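Local coordinates for putative uncharacterized protein (Pyrococcus furiosus, PDB 3VR0) that acts as an archaeal proteasome activator, a homologue of proteasome assembly chaperones that probably works by binding the proteasome, at residues Ala157-Glu162 against Val179-Asp184; Pro153-Ala158 against Ile208-Glu213; Ala63-Pro68 against Met85-Tyr90; Pro33-Gly38 against Ile103-Asp108; Ser170-Cys175 against Val231-Gly236. All coordinates share one frame; numbering follows the deposited sequence.

How the contacts relate
Contact 4 opens first along the chain: strand 34-37 pairs with strand 102-107 and closes a long loop that holds contact 3 entirely, where strands 60-66 and 87-92 meet. Contacts 3 and 4 touch, because strands 87-92 and 102-107 are sheet neighbours. Beyond them come contacts 1 and 2, which share Ala157 and Ala158: strand 155-159 has strand 179-181 on one flank and strand 206-214 on the other, at the far end of the same mixed sheet. Contact 2 closes the longer loop, around that of contact 1. Contact 5 crosses both in chain order, joining the ends of helices 164-172 and 221-235; it touches contact 1 through Leu172, contact 2 through Leu210 and contact 4 through Leu235.

Contact 1. Residues Ala157-Glu162 against Val179-Asp184; sequences AAVTHE and VIWRED
The six-membered ring of Trp181 carries the CB of Ala157 over one face, in a CH-pi contact 3.9 Å from the ring centroid and only 6° off the normal. At the ring's edge, near its plane, sits Val159 CG1, 3.7 Å from Trp181 CZ3. The indole reaches back over strand 155-159 because its CG lies anti to the carbonyl carbon (chi1 -70°), and Lys169 of helix 164-172 adds a cation-pi contact. The other flat group, the guanidinium of Arg182, is held at its edge by Asp184: NE and NH2 take one carboxylate oxygen each, both on syn lone pairs, with Arg182 NH2 2.7 Å from Asp184 OD2. The strands form the parallel pair of a beta-alpha-beta unit, strand 155-159, helix 164-172, strand 179-181, at the margin of the chain's large mixed sheet. Ala157 turns both its N-H and its C=O to strand 179-181: N donates to Ile180 O at 2.9 Å, and O accepts from Arg182 N at 3.1 Å in a nearly straight bond (174°). Ala157 CB also touches Val179 CG1 at 3.8 Å. Past this pairing, Arg182 O accepts a hydrogen bond from Ser80 OG of the second subunit.

Contact 2. Residues Pro153-Ala158 against Ile208-Glu213; sequences PRVLAA and ISLLGE
Glu213 reaches across to Arg154 with its whole side chain. CB and CG lie beside the carbonyl oxygen of Arg154, with Glu213 CB 3.9 Å from Arg154 O; CG stands anti to the carbonyl carbon (chi1 -72°) and the chain runs on extended. CD comes to rest over the centre of one guanidinium face. Of the two oxygens, OE1 accepts the backbone N-H of Arg154 at 3.2 Å from Arg154 N, met from above the carboxylate plane, and also lies against Arg154 CB and CG. OE2 stands over the guanidinium, 3.0 Å from Arg154 NH1, its carboxylate plane turned 77° from the guanidinium: this salt bridge rests on charge, with no N-H aimed at the oxygen. An alanine at Glu213 is likely to leave the Arg154 guanidinium without this countercharge and the Arg154 backbone N-H without this acceptor. Further along, Leu156 and Leu211 exchange two backbone bonds, Leu156 N to Leu211 O being 2.6 Å. A water donates to Leu156 O and also bonds Ser209 OG. On the face carrying Val155 and Ala157, Leu210 CD2 packs 3.7 Å from Ala157 CB and 3.9 Å from Val155 CG1, and Leu210 then meets Val231 and Ile234 of helix 221-235. Hydrogen-bonded pairs Leu156-Leu211 and Ala158-Ser209 alternate with non-hydrogen-bonded Val155-Gly212 and Ala157-Leu210, the ladder of an antiparallel strand pair; here it sets strand 155-159 against strand 206-214 within the mixed sheet of this alpha/beta PAC2-family protein.

Contact 3. Residues Ala63-Pro68 against Met85-Tyr90; sequences AELYSP and MKNEFY
Two acidic side chains, Glu64 and Glu88, stand together on one face of this strand pair, Glu64 OE1 only 3.9 Å from Glu88 OE2, with lysines answering both. Lys86 NZ lies 3.4 Å from Glu64 OE1 in a salt bridge whose hydrogen bond is weak, and it also bridges to Glu88 and Glu83; Lys61 joins both Glu64 and Glu88. The shared positive charge probably offsets much of the repulsion between the carboxylates. With CG between the backbone N and the carbonyl carbon (chi1 72°), the long Lys86 chain runs extended alongside Tyr66, its CB 3.6 Å from Tyr66 CE1. Glu64 OE2 takes a hydrogen bond from a water at 2.7 Å and is hydrogen-bonded to Tyr25 OH. Strands 60-66 and 87-92 are antiparallel neighbours in the mixed sheet; Leu65 N donates to Asn87 O at 2.7 Å, and Phe89 N to Ala63 O in an essentially straight bond (179°). The reverse face is mainly apolar: Phe89 CD2 is 4.0 Å from Ala63 CB, its ring edge runs on to Leu65 CB, and Phe129 of helix 116-131 meets the ring edge-to-face. Asn87 runs alongside Leu65, its ND2 bonded to Thr109 O.

Contact 4. Residues Pro33-Gly38 against Ile103-Asp108; sequences PIFIEG and IIVTGD
Strands 34-37 and 103-107 run parallel, their axes 4.7 Å apart and 18° askew, with Phe35 opposite Ile103, Ile36 opposite Ile104 and Glu37 opposite Val105. They are adjacent parallel strands in the middle of the mixed sheet of an alpha/beta fold, with helix 45-57 on the side of Ile36 and Ile104. Backbone bonds zigzag between them: Ile34 O takes Ile103 N, and Ile103 O takes Ile36 N at 2.6 Å. Ile36 O accepts Val105 N, and Val105 O accepts Gly38 N. On the face carrying Phe35, Ile103 and Val105, Phe35 CG lies anti to its own N (chi1 -177°), swinging the ring across the strand gap so that CE1 is 3.6 Å from Val105 CG1 and CD1 is 4.0 Å from Ile103 CG2. Val105 CG1 also reaches Glu37 CB. Phe89 of the neighbouring strand 87-92 touches Phe35, Ile103 and Val105. At the start of the pair, Pro33 packs flank to flank with Ile103, its CG 3.8 Å from Ile103 CD1. On the other face, Ile36 CB meets Ile104 CG1 at 4.0 Å. Where the ladder runs out, the hydroxyl of Thr106 replaces a backbone donor, OG1 giving its hydrogen to Gly38 O at 2.8 Å.

Contact 5. Residues Ser170-Cys175 against Val231-Gly236; sequences SKLEGC and VTKILG
Lys233 leaves its helix with CG anti to the backbone N (chi1 151°) and then bends at each of its next three torsions, curling its chain against the end of helix 164-172 and bringing the ammonium to Glu173. NZ donates to Glu173 O at 2.9 Å, approaching from above the carbonyl plane, 37° out of it. On the way, Lys233 CG passes 3.8 Å from Cys175 CB and 4.0 Å from Leu172 CD2. Ile234 supplies the apolar half: its CG1 touches Leu172 CG at 3.8 Å, and its CD1 meets both CG and CD1 of that leucine. Lys171 CB leans on the same isoleucine, 4.0 Å from Ile234 CG1. An alanine in place of Lys233 would probably leave the Glu173 carbonyl without this donor and open a gap beside Leu172 and Cys175. The receiving loop is a type II beta turn from Leu172 to Cys175, closed by Cys175 N bonding Leu172 O, with Gly174 at positive phi. The other helix, 221-235, ends in a Schellman motif with Gly236 as its C-prime residue. The contact thus joins two helix C-termini, one helix from the 155-181 beta-alpha-beta unit and the other packed on the central strands through Val231 and Leu235. Cys175 SG also ligates a gold ion. An ammonium bonded to the carbonyl of Glu173, just past the C-terminal end of helix 164-172, is likely to be steadied also by the negative end of that helix's dipole.

Contact 1. Residues Ala157-Glu162 against Val179-Asp184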
# COMPACT_ATOMS: atom_id res chain seq x y z
N ALA C 157 32.51 -2.23 4.58
CA ALA C 157 32.18 -3.18 5.63
C ALA C 157 31.51 -2.46 6.77
O ALA C 157 31.91 -1.36 7.11
CB ALA C 157 33.47 -3.89 6.16
N ALA C 158 30.48 -3.10 7.34
CA ALA C 158 29.90 -2.68 8.58
C ALA C 158 29.40 -3.94 9.27
O ALA C 158 29.08 -4.93 8.61
CB ALA C 158 28.75 -1.65 8.34
N VAL C 159 29.32 -3.90 10.59
CA VAL C 159 29.01 -5.06 11.41
C VAL C 159 27.88 -4.70 12.35
O VAL C 159 27.58 -3.53 12.52
CB VAL C 159 30.26 -5.41 12.32
CG1 VAL C 159 31.37 -6.07 11.51
CG2 VAL C 159 30.80 -4.14 12.91
N THR C 160 27.28 -5.70 12.98
CA THR C 160 26.17 -5.50 13.89
C THR C 160 26.61 -5.15 15.29
O THR C 160 25.81 -4.63 16.08
CB THR C 160 25.37 -6.79 14.04
OG1 THR C 160 26.24 -7.81 14.54
CG2 THR C 160 24.74 -7.23 12.69
N HIS C 161 27.86 -5.48 15.64
CA HIS C 161 28.39 -5.22 16.98
C HIS C 161 29.85 -4.74 16.86
O HIS C 161 30.60 -5.21 15.98
CB HIS C 161 28.36 -6.48 17.87
CG HIS C 161 27.00 -7.08 18.05
ND1 HIS C 161 26.37 -7.81 17.06
CD2 HIS C 161 26.16 -7.08 19.12
CE1 HIS C 161 25.20 -8.23 17.52
NE2 HIS C 161 25.05 -7.81 18.76
N GLU C 162 30.22 -3.79 17.72
CA GLU C 162 31.55 -3.18 17.71
C GLU C 162 32.72 -4.19 17.80
O GLU C 162 33.63 -4.07 17.03
CB GLU C 162 31.66 -2.15 18.83
CG GLU C 162 32.09 -0.80 18.31
CD GLU C 162 32.82 0.07 19.36
OE1 GLU C 162 33.83 0.69 18.97
OE2 GLU C 162 32.39 0.12 20.54
N VAL C 179 39.39 -3.22 1.91
CA VAL C 179 38.16 -3.25 2.68
C VAL C 179 38.11 -2.02 3.56
O VAL C 179 38.88 -1.91 4.52
CB VAL C 179 38.04 -4.54 3.58
CG1 VAL C 179 36.84 -4.43 4.53
CG2 VAL C 179 37.95 -5.81 2.73
N ILE C 180 37.19 -1.11 3.23
CA ILE C 180 36.99 0.11 4.00
C ILE C 180 35.95 -0.10 5.08
O ILE C 180 34.84 -0.50 4.77
CB ILE C 180 36.52 1.28 3.10
CG1 ILE C 180 37.50 1.50 1.95
CG2 ILE C 180 36.28 2.56 3.93
CD1 ILE C 180 38.96 1.45 2.38
N TRP C 181 36.33 0.17 6.32
CA TRP C 181 35.43 0.17 7.46
C TRP C 181 34.59 1.47 7.53
O TRP C 181 35.12 2.51 7.94
CB TRP C 181 36.23 -0.12 8.74
CG TRP C 181 36.68 -1.56 8.70
CD1 TRP C 181 37.82 -2.06 8.12
CD2 TRP C 181 35.93 -2.70 9.15
NE1 TRP C 181 37.83 -3.43 8.22
CE2 TRP C 181 36.69 -3.84 8.85
CE3 TRP C 181 34.69 -2.86 9.81
CZ2 TRP C 181 36.25 -5.14 9.17
CZ3 TRP C 181 34.27 -4.14 10.14
CH2 TRP C 181 35.05 -5.26 9.82
N ARG C 182 33.31 1.38 7.15
CA ARG C 182 32.45 2.55 6.80
C ARG C 182 32.35 3.56 7.88
O ARG C 182 32.12 3.22 9.04
CB ARG C 182 31.02 2.11 6.50
CG ARG C 182 30.89 1.24 5.30
CD ARG C 182 29.49 0.80 5.16
NE ARG C 182 28.64 1.89 4.72
CZ ARG C 182 27.63 1.75 3.88
NH1 ARG C 182 27.32 0.55 3.39
NH2 ARG C 182 26.90 2.82 3.55
N GLU C 183 32.51 4.82 7.54
CA GLU C 183 32.33 5.86 8.57
C GLU C 183 31.18 6.81 8.26
O GLU C 183 30.99 7.80 8.95
CB GLU C 183 33.62 6.67 8.77
CG GLU C 183 34.93 5.88 8.92
CD GLU C 183 36.17 6.81 9.01
OE1 GLU C 183 36.09 7.98 8.54
OE2 GLU C 183 37.21 6.37 9.55
N ASP C 184 30.41 6.51 7.21
CA ASP C 184 29.35 7.40 6.75
C ASP C 184 28.12 7.31 7.65
O ASP C 184 27.10 6.75 7.26
CB ASP C 184 28.99 7.09 5.28
CG ASP C 184 28.63 5.58 5.03
OD1 ASP C 184 29.27 4.66 5.63
OD2 ASP C 184 27.71 5.33 4.21

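Contact 2. Residues Pro153-Ala158 against Ile208-Glu213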
# COMPACT_ATOMS: atom_id res chain seq x y z
N PRO C 153 37.67 -1.88 -7.62
CA PRO C 153 36.51 -1.75 -6.75
C PRO C 153 36.90 -1.96 -5.28
O PRO C 153 37.63 -2.89 -4.95
CB PRO C 153 35.55 -2.82 -7.27
CG PRO C 153 36.39 -3.76 -8.09
CD PRO C 153 37.43 -2.85 -8.70
N ARG C 154 36.47 -1.03 -4.44
CA ARG C 154 36.64 -1.14 -3.02
C ARG C 154 35.42 -1.90 -2.41
O ARG C 154 34.38 -2.01 -3.07
CB ARG C 154 36.81 0.27 -2.41
CG ARG C 154 37.90 1.12 -3.13
CD ARG C 154 38.45 2.29 -2.35
NE ARG C 154 37.45 3.16 -1.72
CZ ARG C 154 36.95 4.28 -2.26
NH1 ARG C 154 36.07 5.01 -1.58
NH2 ARG C 154 37.32 4.67 -3.48
N VAL C 155 35.58 -2.40 -1.19
CA VAL C 155 34.52 -3.13 -0.47
C VAL C 155 34.25 -2.47 0.85
O VAL C 155 35.16 -2.33 1.65
CB VAL C 155 34.90 -4.63 -0.23
CG1 VAL C 155 34.06 -5.25 0.92
CG2 VAL C 155 34.72 -5.40 -1.50
N LEU C 156 33.00 -2.08 1.11
CA LEU C 156 32.69 -1.37 2.33
C LEU C 156 32.06 -2.32 3.34
O LEU C 156 31.13 -3.07 2.98
CB LEU C 156 31.72 -0.23 2.03
CG LEU C 156 31.96 0.72 0.86
CD1 LEU C 156 30.79 1.72 0.82
CD2 LEU C 156 33.25 1.48 1.08
N ALA C 157 32.51 -2.23 4.58
CA ALA C 157 32.18 -3.18 5.63
C ALA C 157 31.51 -2.46 6.77
O ALA C 157 31.91 -1.36 7.11
CB ALA C 157 33.47 -3.89 6.16
N ALA C 158 30.48 -3.10 7.34
CA ALA C 158 29.90 -2.68 8.58
C ALA C 158 29.40 -3.94 9.27
O ALA C 158 29.08 -4.93 8.61
CB ALA C 158 28.75 -1.65 8.34
N ILE C 208 28.09 -9.28 9.35
CA ILE C 208 28.82 -8.26 8.64
C ILE C 208 28.16 -8.08 7.28
O ILE C 208 27.69 -9.03 6.69
CB ILE C 208 30.35 -8.69 8.46
CG1 ILE C 208 31.14 -7.60 7.78
CG2 ILE C 208 30.48 -10.08 7.71
CD1 ILE C 208 32.76 -7.74 8.03
N SER C 209 28.12 -6.84 6.82
CA SER C 209 27.70 -6.47 5.52
C SER C 209 28.94 -6.14 4.70
O SER C 209 29.77 -5.35 5.10
CB SER C 209 26.89 -5.16 5.63
OG SER C 209 26.79 -4.60 4.32
N LEU C 210 29.04 -6.67 3.50
CA LEU C 210 30.13 -6.30 2.64
C LEU C 210 29.52 -5.85 1.33
O LEU C 210 28.87 -6.63 0.66
CB LEU C 210 31.07 -7.50 2.42
CG LEU C 210 31.71 -7.96 3.71
CD1 LEU C 210 32.33 -9.39 3.55
CD2 LEU C 210 32.77 -6.97 4.14
N LEU C 211 29.74 -4.57 1.00
CA LEU C 211 29.17 -4.00 -0.21
C LEU C 211 30.28 -3.45 -1.10
O LEU C 211 31.16 -2.73 -0.64
CB LEU C 211 28.18 -2.86 0.13
CG LEU C 211 26.95 -3.14 0.99
CD1 LEU C 211 26.21 -1.84 1.21
CD2 LEU C 211 26.04 -4.09 0.27
N GLY C 212 30.19 -3.78 -2.38
CA GLY C 212 31.19 -3.38 -3.32
C GLY C 212 30.75 -2.20 -4.15
O GLY C 212 29.60 -2.13 -4.61
N GLU C 213 31.70 -1.30 -4.39
CA GLU C 213 31.48 -0.15 -5.26
C GLU C 213 31.16 -0.61 -6.66
O GLU C 213 31.83 -1.46 -7.21
CB GLU C 213 32.70 0.78 -5.28
CG GLU C 213 32.87 1.56 -4.01
CD GLU C 213 34.19 2.32 -3.98
OE1 GLU C 213 35.15 1.90 -4.69
OE2 GLU C 213 34.27 3.33 -3.23
O HOH W 1 28.69 -2.28 4.05

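Contact 3. Residues Ala63-Pro68 against Met85-Tyr90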
# COMPACT_ATOMS: atom_id res chain seq x y z
N ALA C 63 15.74 -25.61 0.08
CA ALA C 63 14.45 -24.96 0.36
C ALA C 63 14.16 -23.83 -0.64
O ALA C 63 15.07 -23.27 -1.22
CB ALA C 63 14.44 -24.40 1.78
N GLU C 64 12.89 -23.51 -0.85
CA GLU C 64 12.61 -22.30 -1.58
C GLU C 64 11.51 -21.44 -0.95
O GLU C 64 10.62 -21.94 -0.23
CB GLU C 64 12.55 -22.51 -3.13
CG GLU C 64 11.61 -23.50 -3.63
CD GLU C 64 12.00 -24.05 -5.03
OE1 GLU C 64 13.08 -23.71 -5.61
OE2 GLU C 64 11.19 -24.84 -5.55
N LEU C 65 11.66 -20.13 -1.13
CA LEU C 65 10.77 -19.17 -0.48
C LEU C 65 9.85 -18.53 -1.52
O LEU C 65 10.30 -18.10 -2.56
CB LEU C 65 11.60 -18.13 0.26
CG LEU C 65 10.88 -17.05 1.08
CD1 LEU C 65 11.77 -16.55 2.22
CD2 LEU C 65 10.42 -15.84 0.15
N TYR C 66 8.57 -18.50 -1.24
CA TYR C 66 7.65 -17.76 -2.07
C TYR C 66 6.95 -16.74 -1.18
O TYR C 66 6.74 -16.98 0.00
CB TYR C 66 6.57 -18.71 -2.63
CG TYR C 66 7.16 -19.84 -3.50
CD1 TYR C 66 7.41 -19.64 -4.85
CD2 TYR C 66 7.50 -21.09 -2.94
CE1 TYR C 66 7.95 -20.66 -5.65
CE2 TYR C 66 8.06 -22.15 -3.73
CZ TYR C 66 8.27 -21.92 -5.06
OH TYR C 66 8.77 -22.94 -5.86
N SER C 67 6.54 -15.63 -1.79
CA SER C 67 5.91 -14.56 -1.04
C SER C 67 4.82 -13.84 -1.80
O SER C 67 5.03 -13.44 -2.95
CB SER C 67 6.97 -13.52 -0.69
OG SER C 67 6.35 -12.54 0.13
N PRO C 68 3.68 -13.63 -1.17
CA PRO C 68 2.57 -12.85 -1.74
C PRO C 68 2.92 -11.34 -1.74
O PRO C 68 2.13 -10.55 -2.27
CB PRO C 68 1.40 -13.14 -0.76
CG PRO C 68 2.21 -13.36 0.66
CD PRO C 68 3.33 -14.25 0.15
N MET C 85 7.82 -16.12 -8.64
CA MET C 85 9.08 -15.60 -8.21
C MET C 85 9.40 -16.14 -6.82
O MET C 85 8.48 -16.44 -6.02
CB MET C 85 9.07 -14.08 -8.27
CG MET C 85 8.99 -13.60 -9.79
SD MET C 85 9.53 -11.94 -9.98
CE MET C 85 8.18 -11.27 -9.10
N LYS C 86 10.68 -16.32 -6.56
CA LYS C 86 11.07 -17.11 -5.40
C LYS C 86 12.50 -16.78 -5.00
O LYS C 86 13.24 -16.12 -5.76
CB LYS C 86 10.93 -18.62 -5.75
CG LYS C 86 12.03 -19.13 -6.75
CD LYS C 86 11.74 -20.56 -7.30
CE LYS C 86 12.92 -21.03 -8.15
NZ LYS C 86 12.66 -22.38 -8.71
N ASN C 87 12.84 -17.17 -3.78
CA ASN C 87 14.24 -17.20 -3.35
C ASN C 87 14.57 -18.69 -3.12
O ASN C 87 13.65 -19.53 -2.91
CB ASN C 87 14.46 -16.40 -2.07
CG ASN C 87 14.12 -14.91 -2.22
OD1 ASN C 87 13.99 -14.22 -1.21
ND2 ASN C 87 13.98 -14.41 -3.48
N GLU C 88 15.86 -19.01 -3.12
CA GLU C 88 16.30 -20.39 -3.01
C GLU C 88 17.35 -20.44 -1.96
O GLU C 88 18.18 -19.53 -1.90
CB GLU C 88 16.92 -20.86 -4.32
CG GLU C 88 15.95 -20.92 -5.49
CD GLU C 88 16.63 -21.35 -6.82
OE1 GLU C 88 17.82 -20.97 -7.08
OE2 GLU C 88 15.98 -22.08 -7.60
N PHE C 89 17.30 -21.46 -1.11
CA PHE C 89 18.34 -21.68 -0.13
C PHE C 89 19.18 -22.90 -0.54
O PHE C 89 18.61 -23.95 -0.90
CB PHE C 89 17.75 -21.95 1.25
CG PHE C 89 17.02 -20.79 1.85
CD1 PHE C 89 17.65 -19.95 2.80
CD2 PHE C 89 15.69 -20.56 1.53
CE1 PHE C 89 16.95 -18.89 3.40
CE2 PHE C 89 14.97 -19.47 2.13
CZ PHE C 89 15.59 -18.66 3.05
N TYR C 90 20.51 -22.75 -0.49
CA TYR C 90 21.47 -23.82 -0.78
C TYR C 90 22.29 -24.06 0.46
O TYR C 90 22.54 -23.13 1.24
CB TYR C 90 22.43 -23.41 -1.92
CG TYR C 90 21.75 -23.31 -3.26
CD1 TYR C 90 21.89 -24.30 -4.21
CD2 TYR C 90 20.95 -22.23 -3.56
CE1 TYR C 90 21.24 -24.21 -5.44
CE2 TYR C 90 20.30 -22.12 -4.77
CZ TYR C 90 20.44 -23.10 -5.69
OH TYR C 90 19.78 -22.96 -6.89
O HOH W 2 11.05 -25.31 -8.22
O HOH W 3 6.10 -15.77 -4.72

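Contact 4. Residues Pro33-Gly38 against Ile103-Asp108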
# COMPACT_ATOMS: atom_id res chain seq x y z
N PRO C 33 25.74 -23.01 11.02
CA PRO C 33 26.25 -22.50 9.76
C PRO C 33 26.33 -20.97 9.73
O PRO C 33 25.76 -20.26 10.60
CB PRO C 33 25.25 -23.03 8.75
CG PRO C 33 23.96 -23.17 9.54
CD PRO C 33 24.34 -23.47 10.91
N ILE C 34 27.06 -20.45 8.76
CA ILE C 34 27.03 -19.02 8.51
C ILE C 34 25.98 -18.86 7.42
O ILE C 34 25.97 -19.64 6.45
CB ILE C 34 28.42 -18.45 8.12
CG1 ILE C 34 29.40 -18.52 9.33
CG2 ILE C 34 28.30 -16.99 7.58
CD1 ILE C 34 30.87 -18.26 8.97
N PHE C 35 25.07 -17.89 7.61
CA PHE C 35 24.06 -17.54 6.60
C PHE C 35 24.58 -16.48 5.64
O PHE C 35 24.84 -15.36 6.02
CB PHE C 35 22.81 -17.04 7.35
CG PHE C 35 21.63 -16.69 6.46
CD1 PHE C 35 21.41 -17.33 5.27
CD2 PHE C 35 20.67 -15.74 6.91
CE1 PHE C 35 20.30 -17.01 4.47
CE2 PHE C 35 19.57 -15.41 6.10
CZ PHE C 35 19.38 -16.04 4.89
N ILE C 36 24.67 -16.80 4.37
CA ILE C 36 25.16 -15.86 3.41
C ILE C 36 24.07 -15.40 2.45
O ILE C 36 23.37 -16.25 1.86
CB ILE C 36 26.30 -16.48 2.56
CG1 ILE C 36 27.42 -16.98 3.47
CG2 ILE C 36 26.91 -15.41 1.59
CD1 ILE C 36 28.54 -17.59 2.69
N GLU C 37 23.95 -14.07 2.26
CA GLU C 37 22.86 -13.50 1.42
C GLU C 37 23.37 -12.79 0.17
O GLU C 37 24.21 -11.88 0.26
CB GLU C 37 21.95 -12.56 2.22
CG GLU C 37 20.91 -11.81 1.34
CD GLU C 37 21.45 -10.51 0.76
OE1 GLU C 37 22.34 -9.93 1.38
OE2 GLU C 37 21.05 -10.08 -0.35
N GLY C 38 22.89 -13.23 -0.97
CA GLY C 38 23.16 -12.58 -2.26
C GLY C 38 21.89 -12.51 -3.11
O GLY C 38 21.76 -13.19 -4.12
N ILE C 103 24.72 -21.75 4.78
CA ILE C 103 23.46 -21.59 4.06
C ILE C 103 23.58 -20.31 3.21
O ILE C 103 23.98 -19.23 3.71
CB ILE C 103 22.26 -21.43 5.05
CG1 ILE C 103 22.19 -22.63 6.00
CG2 ILE C 103 20.87 -21.17 4.28
CD1 ILE C 103 21.10 -22.51 7.05
N ILE C 104 23.19 -20.43 1.94
CA ILE C 104 23.31 -19.35 1.02
C ILE C 104 21.95 -19.13 0.39
O ILE C 104 21.34 -20.06 -0.10
CB ILE C 104 24.38 -19.62 -0.09
CG1 ILE C 104 25.74 -19.92 0.54
CG2 ILE C 104 24.47 -18.38 -1.06
CD1 ILE C 104 26.73 -20.62 -0.45
N VAL C 105 21.44 -17.90 0.46
CA VAL C 105 20.17 -17.61 -0.19
C VAL C 105 20.43 -16.71 -1.39
O VAL C 105 21.26 -15.80 -1.31
CB VAL C 105 19.13 -16.92 0.77
CG1 VAL C 105 19.64 -15.55 1.29
CG2 VAL C 105 17.78 -16.76 0.10
N THR C 106 19.74 -16.98 -2.48
CA THR C 106 19.65 -16.08 -3.61
C THR C 106 18.23 -16.18 -4.20
O THR C 106 17.36 -16.83 -3.63
CB THR C 106 20.78 -16.37 -4.68
OG1 THR C 106 20.84 -15.30 -5.63
CG2 THR C 106 20.57 -17.69 -5.46
N GLY C 107 17.98 -15.57 -5.33
CA GLY C 107 16.65 -15.66 -5.90
C GLY C 107 16.35 -14.64 -6.98
O GLY C 107 17.23 -13.88 -7.41
N ASP C 108 15.11 -14.68 -7.46
CA ASP C 108 14.69 -13.80 -8.53
C ASP C 108 14.62 -12.30 -8.11
O ASP C 108 14.82 -11.42 -8.94
CB ASP C 108 13.29 -14.20 -9.00
CG ASP C 108 13.22 -15.64 -9.51
OD1 ASP C 108 14.03 -16.02 -10.37
OD2 ASP C 108 12.31 -16.37 -9.10

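Contact 5. Residues Ser170-Cys175 against Val231-Gly236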
# COMPACT_ATOMS: atom_id res chain seq x y z
N SER C 170 40.92 -9.42 11.52
CA SER C 170 41.89 -10.53 11.62
C SER C 170 41.73 -11.49 10.47
O SER C 170 42.71 -11.79 9.77
CB SER C 170 41.70 -11.32 12.91
OG SER C 170 41.70 -10.46 14.01
N LYS C 171 40.50 -11.95 10.27
CA LYS C 171 40.19 -12.92 9.22
C LYS C 171 40.60 -12.39 7.87
O LYS C 171 40.98 -13.17 7.01
CB LYS C 171 38.70 -13.25 9.18
CG LYS C 171 38.15 -13.75 10.48
CD LYS C 171 38.49 -15.17 10.65
CE LYS C 171 37.84 -15.73 11.90
NZ LYS C 171 38.33 -17.14 12.03
N LEU C 172 40.51 -11.08 7.70
CA LEU C 172 40.75 -10.42 6.41
C LEU C 172 42.22 -10.00 6.17
O LEU C 172 42.59 -9.66 5.05
CB LEU C 172 39.86 -9.18 6.29
CG LEU C 172 38.38 -9.40 5.94
CD1 LEU C 172 37.54 -8.25 6.43
CD2 LEU C 172 38.22 -9.56 4.46
N GLU C 173 43.02 -10.00 7.23
CA GLU C 173 44.46 -9.69 7.14
C GLU C 173 45.08 -10.45 5.94
O GLU C 173 44.98 -11.68 5.86
CB GLU C 173 45.10 -10.06 8.48
CG GLU C 173 46.37 -9.30 8.86
CD GLU C 173 46.42 -8.86 10.35
OE1 GLU C 173 45.81 -9.52 11.24
OE2 GLU C 173 47.10 -7.83 10.61
N GLY C 174 45.65 -9.72 4.97
CA GLY C 174 46.31 -10.34 3.80
C GLY C 174 45.48 -10.49 2.53
O GLY C 174 45.95 -10.97 1.49
N CYS C 175 44.22 -10.08 2.61
CA CYS C 175 43.32 -10.17 1.50
C CYS C 175 43.77 -9.17 0.44
O CYS C 175 44.23 -8.08 0.79
CB CYS C 175 41.92 -9.82 1.99
SG CYS C 175 40.69 -9.80 0.71
N VAL C 231 34.63 -12.24 1.21
CA VAL C 231 33.84 -13.25 1.93
C VAL C 231 34.59 -14.62 2.00
O VAL C 231 34.79 -15.12 3.07
CB VAL C 231 32.49 -13.46 1.26
CG1 VAL C 231 31.77 -14.70 1.89
CG2 VAL C 231 31.65 -12.19 1.31
N THR C 232 35.00 -15.19 0.86
CA THR C 232 35.78 -16.44 0.90
C THR C 232 37.03 -16.31 1.78
O THR C 232 37.35 -17.20 2.59
CB THR C 232 36.14 -16.97 -0.46
OG1 THR C 232 36.86 -15.97 -1.19
CG2 THR C 232 34.87 -17.42 -1.22
N LYS C 233 37.67 -15.15 1.73
CA LYS C 233 38.78 -14.93 2.65
C LYS C 233 38.38 -15.03 4.12
O LYS C 233 39.07 -15.68 4.92
CB LYS C 233 39.50 -13.61 2.31
CG LYS C 233 40.18 -12.88 3.45
CD LYS C 233 41.28 -13.70 4.12
CE LYS C 233 42.51 -13.83 3.29
NZ LYS C 233 43.68 -13.66 4.23
N ILE C 234 37.26 -14.42 4.52
CA ILE C 234 36.78 -14.61 5.90
C ILE C 234 36.46 -16.09 6.24
O ILE C 234 36.57 -16.51 7.38
CB ILE C 234 35.55 -13.70 6.19
CG1 ILE C 234 35.98 -12.25 6.37
CG2 ILE C 234 34.81 -14.13 7.40
CD1 ILE C 234 34.88 -11.23 6.24
N LEU C 235 35.99 -16.83 5.24
CA LEU C 235 35.55 -18.20 5.43
C LEU C 235 36.71 -19.21 5.47
O LEU C 235 36.55 -20.33 5.97
CB LEU C 235 34.53 -18.58 4.35
CG LEU C 235 33.19 -17.83 4.33
CD1 LEU C 235 32.38 -18.38 3.19
CD2 LEU C 235 32.44 -17.97 5.65
N GLY C 236 37.89 -18.82 4.95
CA GLY C 236 39.05 -19.71 4.86
C GLY C 236 38.97 -20.58 3.62
O GLY C 236 39.51 -21.68 3.59